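Local coordinates for hypothetical bacterial 6-phosphogluconolactonase (Bacteroides fragilis, PDB 3SCY), which is a putative 6-phosphogluconolactonase, a seven-bladed beta-propeller that probably hydrolyses the lactone ring of 6-phosphogluconolactone, at residues G262-Y274 with R309-L321. Residues are numbered along the deposited sequence; the frame is centred on the assembly and turned at random.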
loop_
_atom_site.group_PDB
_atom_site.type_symbol
_atom_site.label_atom_id
_atom_site.label_comp_id
_atom_site.label_asym_id
_atom_site.label_seq_id
_atom_site.Cartn_x
_atom_site.Cartn_y
_atom_site.Cartn_z
ATOM N N GLY A 262 -0.126 5.456 9.410
ATOM C CA GLY A 262 -0.500 5.230 8.026
ATOM C C GLY A 262 0.296 4.236 7.216
ATOM O O GLY A 262 -0.077 3.059 7.117
ATOM N N ASP A 263 1.327 4.721 6.560
ATOM C CA ASP A 263 2.078 3.891 5.634
ATOM C C ASP A 263 3.509 3.586 6.125
ATOM O O ASP A 263 3.985 4.150 7.100
ATOM C CB ASP A 263 2.105 4.581 4.272
ATOM C CG ASP A 263 2.276 3.663 3.073
ATOM O OD1 ASP A 263 2.249 2.402 3.261
ATOM O OD2 ASP A 263 2.398 4.191 1.951
ATOM N N ILE A 264 4.139 2.626 5.464
ATOM C CA ILE A 264 5.460 2.158 5.867
ATOM C C ILE A 264 6.255 1.732 4.644
ATOM O O ILE A 264 5.752 1.023 3.766
ATOM C CB ILE A 264 5.317 0.981 6.901
ATOM C CG1 ILE A 264 6.682 0.615 7.515
ATOM C CG2 ILE A 264 4.583 -0.252 6.290
ATOM C CD1 ILE A 264 6.552 -0.357 8.756
ATOM N N HIS A 265 7.541 2.193 4.581
ATOM C CA HIS A 265 8.430 1.900 3.476
ATOM C C HIS A 265 9.866 1.859 3.915
ATOM O O HIS A 265 10.293 2.643 4.765
ATOM C CB HIS A 265 8.314 2.948 2.343
ATOM C CG HIS A 265 6.978 2.989 1.688
ATOM N ND1 HIS A 265 6.703 2.214 0.574
ATOM C CD2 HIS A 265 5.867 3.679 2.030
ATOM C CE1 HIS A 265 5.436 2.454 0.282
ATOM N NE2 HIS A 265 4.883 3.310 1.142
ATOM N N LEU A 266 10.614 0.946 3.313
ATOM C CA LEU A 266 12.035 0.886 3.498
ATOM C C LEU A 266 12.682 1.650 2.374
ATOM O O LEU A 266 12.194 1.600 1.228
ATOM C CB LEU A 266 12.517 -0.584 3.463
ATOM C CG LEU A 266 12.310 -1.394 4.720
ATOM C CD1 LEU A 266 12.305 -2.861 4.424
ATOM C CD2 LEU A 266 13.398 -1.107 5.744
ATOM N N SER A 267 13.827 2.290 2.649
ATOM C CA SER A 267 14.620 2.858 1.569
ATOM C C SER A 267 15.095 1.678 0.664
ATOM O O SER A 267 15.281 0.555 1.170
ATOM C CB SER A 267 15.803 3.677 2.110
ATOM O OG SER A 267 16.642 2.932 2.976
ATOM N N PRO A 268 15.268 1.898 -0.644
ATOM C CA PRO A 268 15.726 0.793 -1.522
ATOM C C PRO A 268 17.035 0.133 -1.063
ATOM O O PRO A 268 17.165 -1.071 -1.264
ATOM C CB PRO A 268 15.887 1.468 -2.888
ATOM C CG PRO A 268 14.940 2.620 -2.846
ATOM C CD PRO A 268 15.013 3.127 -1.421
ATOM N N ASP A 269 17.981 0.871 -0.398
ATOM C CA ASP A 269 19.232 0.296 0.096
ATOM C C ASP A 269 19.033 -0.499 1.406
ATOM O O ASP A 269 19.988 -1.097 1.902
ATOM C CB ASP A 269 20.317 1.386 0.249
ATOM C CG ASP A 269 20.009 2.498 1.254
ATOM O OD1 ASP A 269 19.021 2.365 2.011
ATOM O OD2 ASP A 269 20.781 3.481 1.301
ATOM N N GLY A 270 17.811 -0.478 1.949
ATOM C CA GLY A 270 17.416 -1.198 3.156
ATOM C C GLY A 270 17.954 -0.633 4.461
ATOM O O GLY A 270 17.764 -1.239 5.524
ATOM N N LYS A 271 18.627 0.517 4.391
ATOM C CA LYS A 271 19.259 1.117 5.568
ATOM C C LYS A 271 18.296 1.905 6.471
ATOM O O LYS A 271 18.594 2.065 7.666
ATOM C CB LYS A 271 20.410 2.024 5.146
ATOM C CG LYS A 271 21.655 1.244 4.748
ATOM C CD LYS A 271 22.865 2.158 4.627
ATOM C CE LYS A 271 24.104 1.403 4.204
ATOM N NZ LYS A 271 25.293 2.291 4.144
ATOM N N TYR A 272 17.149 2.375 5.932
ATOM C CA TYR A 272 16.218 3.154 6.730
ATOM C C TYR A 272 14.823 2.735 6.480
ATOM O O TYR A 272 14.500 2.269 5.388
ATOM C CB TYR A 272 16.343 4.675 6.443
ATOM C CG TYR A 272 17.668 5.237 6.898
ATOM C CD1 TYR A 272 17.868 5.623 8.223
ATOM C CD2 TYR A 272 18.753 5.294 6.030
ATOM C CE1 TYR A 272 19.117 6.040 8.669
ATOM C CE2 TYR A 272 20.004 5.707 6.464
ATOM C CZ TYR A 272 20.177 6.096 7.779
ATOM O OH TYR A 272 21.427 6.484 8.212
ATOM N N LEU A 273 14.004 2.842 7.525
ATOM C CA LEU A 273 12.581 2.552 7.501
ATOM C C LEU A 273 11.836 3.844 7.832
ATOM O O LEU A 273 12.210 4.569 8.761
ATOM C CB LEU A 273 12.227 1.437 8.486
ATOM C CG LEU A 273 10.742 1.002 8.438
ATOM C CD1 LEU A 273 10.606 -0.470 8.478
ATOM C CD2 LEU A 273 9.904 1.662 9.541
ATOM N N TYR A 274 10.727 4.082 7.124
ATOM C CA TYR A 274 9.906 5.262 7.328
ATOM C C TYR A 274 8.476 4.847 7.611
ATOM O O TYR A 274 7.966 3.915 6.976
ATOM C CB TYR A 274 9.944 6.152 6.056
ATOM C CG TYR A 274 11.341 6.637 5.750
ATOM C CD1 TYR A 274 12.231 5.853 5.016
ATOM C CD2 TYR A 274 11.772 7.887 6.185
ATOM C CE1 TYR A 274 13.547 6.271 4.785
ATOM C CE2 TYR A 274 13.059 8.346 5.903
ATOM C CZ TYR A 274 13.950 7.525 5.228
ATOM O OH TYR A 274 15.226 7.980 4.996
ATOM N N ARG A 309 -1.549 9.753 4.517
ATOM C CA ARG A 309 -2.032 8.365 4.522
ATOM C C ARG A 309 -1.133 7.401 3.681
ATOM O O ARG A 309 -1.136 6.182 3.889
ATOM C CB ARG A 309 -3.462 8.379 3.954
ATOM C CG ARG A 309 -4.099 7.025 3.642
ATOM C CD ARG A 309 -5.596 7.204 3.344
ATOM N NE ARG A 309 -6.172 5.961 2.815
ATOM C CZ ARG A 309 -7.100 5.229 3.426
ATOM N NH1 ARG A 309 -7.609 5.624 4.594
ATOM N NH2 ARG A 309 -7.530 4.095 2.877
ATOM N N ASN A 310 -0.376 7.970 2.733
ATOM C CA ASN A 310 0.444 7.198 1.819
ATOM C C ASN A 310 1.660 7.989 1.407
ATOM O O ASN A 310 1.597 9.210 1.307
ATOM C CB ASN A 310 -0.408 6.868 0.571
ATOM C CG ASN A 310 0.333 6.063 -0.474
ATOM O OD1 ASN A 310 1.023 6.607 -1.341
ATOM N ND2 ASN A 310 0.290 4.753 -0.345
ATOM N N PHE A 311 2.784 7.291 1.177
ATOM C CA PHE A 311 3.954 7.942 0.644
ATOM C C PHE A 311 4.715 6.894 -0.170
ATOM O O PHE A 311 4.304 5.734 -0.233
ATOM C CB PHE A 311 4.817 8.611 1.751
ATOM C CG PHE A 311 5.460 7.699 2.753
ATOM C CD1 PHE A 311 4.765 7.281 3.888
ATOM C CD2 PHE A 311 6.782 7.292 2.596
ATOM C CE1 PHE A 311 5.373 6.428 4.818
ATOM C CE2 PHE A 311 7.379 6.427 3.520
ATOM C CZ PHE A 311 6.667 6.007 4.624
ATOM N N ILE A 312 5.808 7.312 -0.825
ATOM C CA ILE A 312 6.606 6.404 -1.641
ATOM C C ILE A 312 8.031 6.935 -1.692
ATOM O O ILE A 312 8.246 8.150 -1.566
ATOM C CB ILE A 312 5.985 6.265 -3.057
ATOM C CG1 ILE A 312 6.596 5.079 -3.838
ATOM C CG2 ILE A 312 6.052 7.598 -3.852
ATOM C CD1 ILE A 312 5.751 4.678 -5.066
ATOM N N ILE A 313 9.008 6.028 -1.889
ATOM C CA ILE A 313 10.418 6.387 -2.081
ATOM C C ILE A 313 10.765 6.054 -3.542
ATOM O O ILE A 313 10.401 4.987 -4.045
ATOM C CB ILE A 313 11.328 5.658 -1.066
ATOM C CG1 ILE A 313 10.902 6.007 0.373
ATOM C CG2 ILE A 313 12.811 6.007 -1.307
ATOM C CD1 ILE A 313 11.619 5.239 1.455
ATOM N N THR A 314 11.506 6.945 -4.207
ATOM C CA THR A 314 11.922 6.666 -5.585
ATOM C C THR A 314 12.879 5.463 -5.614
ATOM O O THR A 314 13.625 5.245 -4.648
ATOM C CB THR A 314 12.552 7.906 -6.204
ATOM O OG1 THR A 314 13.696 8.323 -5.422
ATOM C CG2 THR A 314 11.538 9.052 -6.389
ATOM N N PRO A 315 12.928 4.714 -6.752
ATOM C CA PRO A 315 13.815 3.533 -6.821
ATOM C C PRO A 315 15.295 3.841 -6.551
ATOM O O PRO A 315 15.990 2.982 -6.009
ATOM C CB PRO A 315 13.620 3.026 -8.256
ATOM C CG PRO A 315 12.215 3.442 -8.591
ATOM C CD PRO A 315 12.068 4.810 -7.950
ATOM N N ASN A 316 15.774 5.057 -6.872
ATOM C CA ASN A 316 17.173 5.430 -6.635
ATOM C C ASN A 316 17.399 5.864 -5.169
ATOM O O ASN A 316 18.520 6.197 -4.798
ATOM C CB ASN A 316 17.638 6.513 -7.609
ATOM C CG ASN A 316 17.054 7.885 -7.410
ATOM O OD1 ASN A 316 16.165 8.102 -6.575
ATOM N ND2 ASN A 316 17.461 8.824 -8.245
ATOM N N GLY A 317 16.316 5.906 -4.376
ATOM C CA GLY A 317 16.369 6.289 -2.963
ATOM C C GLY A 317 16.542 7.765 -2.693
ATOM O O GLY A 317 16.672 8.176 -1.529
ATOM N N LYS A 318 16.566 8.602 -3.740
ATOM C CA LYS A 318 16.863 10.018 -3.549
ATOM C C LYS A 318 15.696 10.844 -3.003
ATOM O O LYS A 318 15.940 11.823 -2.305
ATOM C CB LYS A 318 17.391 10.656 -4.856
ATOM C CG LYS A 318 17.720 12.136 -4.738
ATOM C CD LYS A 318 18.401 12.684 -5.964
ATOM C CE LYS A 318 18.800 14.119 -5.715
ATOM N NZ LYS A 318 19.545 14.674 -6.868
ATOM N N TYR A 319 14.444 10.508 -3.371
ATOM C CA TYR A 319 13.308 11.296 -2.896
ATOM C C TYR A 319 12.241 10.442 -2.226
ATOM O O TYR A 319 12.066 9.253 -2.536
ATOM C CB TYR A 319 12.639 12.074 -4.060
ATOM C CG TYR A 319 13.526 13.100 -4.712
ATOM C CD1 TYR A 319 13.790 14.319 -4.090
ATOM C CD2 TYR A 319 14.090 12.869 -5.960
ATOM C CE1 TYR A 319 14.614 15.272 -4.687
ATOM C CE2 TYR A 319 14.925 13.813 -6.562
ATOM C CZ TYR A 319 15.175 15.018 -5.923
ATOM O OH TYR A 319 16.004 15.984 -6.477
ATOM N N LEU A 320 11.550 11.086 -1.271
ATOM C CA LEU A 320 10.419 10.532 -0.550
ATOM C C LEU A 320 9.242 11.488 -0.769
ATOM O O LEU A 320 9.327 12.691 -0.456
ATOM C CB LEU A 320 10.787 10.376 0.940
ATOM C CG LEU A 320 9.788 9.573 1.790
ATOM C CD1 LEU A 320 10.465 8.943 3.006
ATOM C CD2 LEU A 320 8.603 10.435 2.225
ATOM N N LEU A 321 8.184 10.956 -1.403
ATOM C CA LEU A 321 7.013 11.742 -1.769
ATOM C C LEU A 321 5.859 11.407 -0.875
ATOM O O LEU A 321 5.547 10.221 -0.711
ATOM C CB LEU A 321 6.613 11.472 -3.229
ATOM C CG LEU A 321 7.589 11.910 -4.327
ATOM C CD1 LEU A 321 8.774 10.970 -4.458
ATOM C CD2 LEU A 321 6.899 11.906 -5.689
#
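D263 and F311 make the one hydrogen bond between 262-274 and 309-321. F311 N donates to D263 OD2 over 3.2 Å, nearly straight, and meets the anti lone pair of that oxygen. The same OD2 accepts from H265 NE2 at 2.8 Å. OD2 lies close to the plane of the H265 ring, but NE2 reaches it from above the carboxylate plane. Two bonds therefore grip one oxygen, while OD1 is held by H215, so the carboxylate is fixed at both ends.

The aromatic contact is T-shaped. The edge of H265 at CD2 sits over one face of F311, with ring centroids 4.7 Å apart. The ring planes stand at 67°. F311 chi1 is 65°, which sets CG between the backbone N and the carbonyl carbon and swings the ring under H265. Y274 O lies at the ring's edge, in plane, and Y274 CB packs on F311 CZ at 3.6 Å.

Apolar packing continues toward the turns 267-270 and 314-317. L320 CD1 makes a CH-pi contact over one face of Y274, 3.8 Å from the ring centroid. I313 CD1 touches Y274 CD1 at 3.7 Å. Y274 OH is hydrogen-bonded to G340 O and R335 NE. I313 CG2 meets P268 CD at 3.6 Å. P268 also rests against the 314-317 turn, where its CD faces G317 CA.

Strands 262-266 and 310-313 run nearly parallel, and each is the first strand of its four-stranded antiparallel sheet. No backbone-to-backbone hydrogen bond joins them; side-chain packing and the D263 carboxylate on F311 N do. This is the packing of adjacent blades in a seven-bladed beta-propeller of the lactonase family.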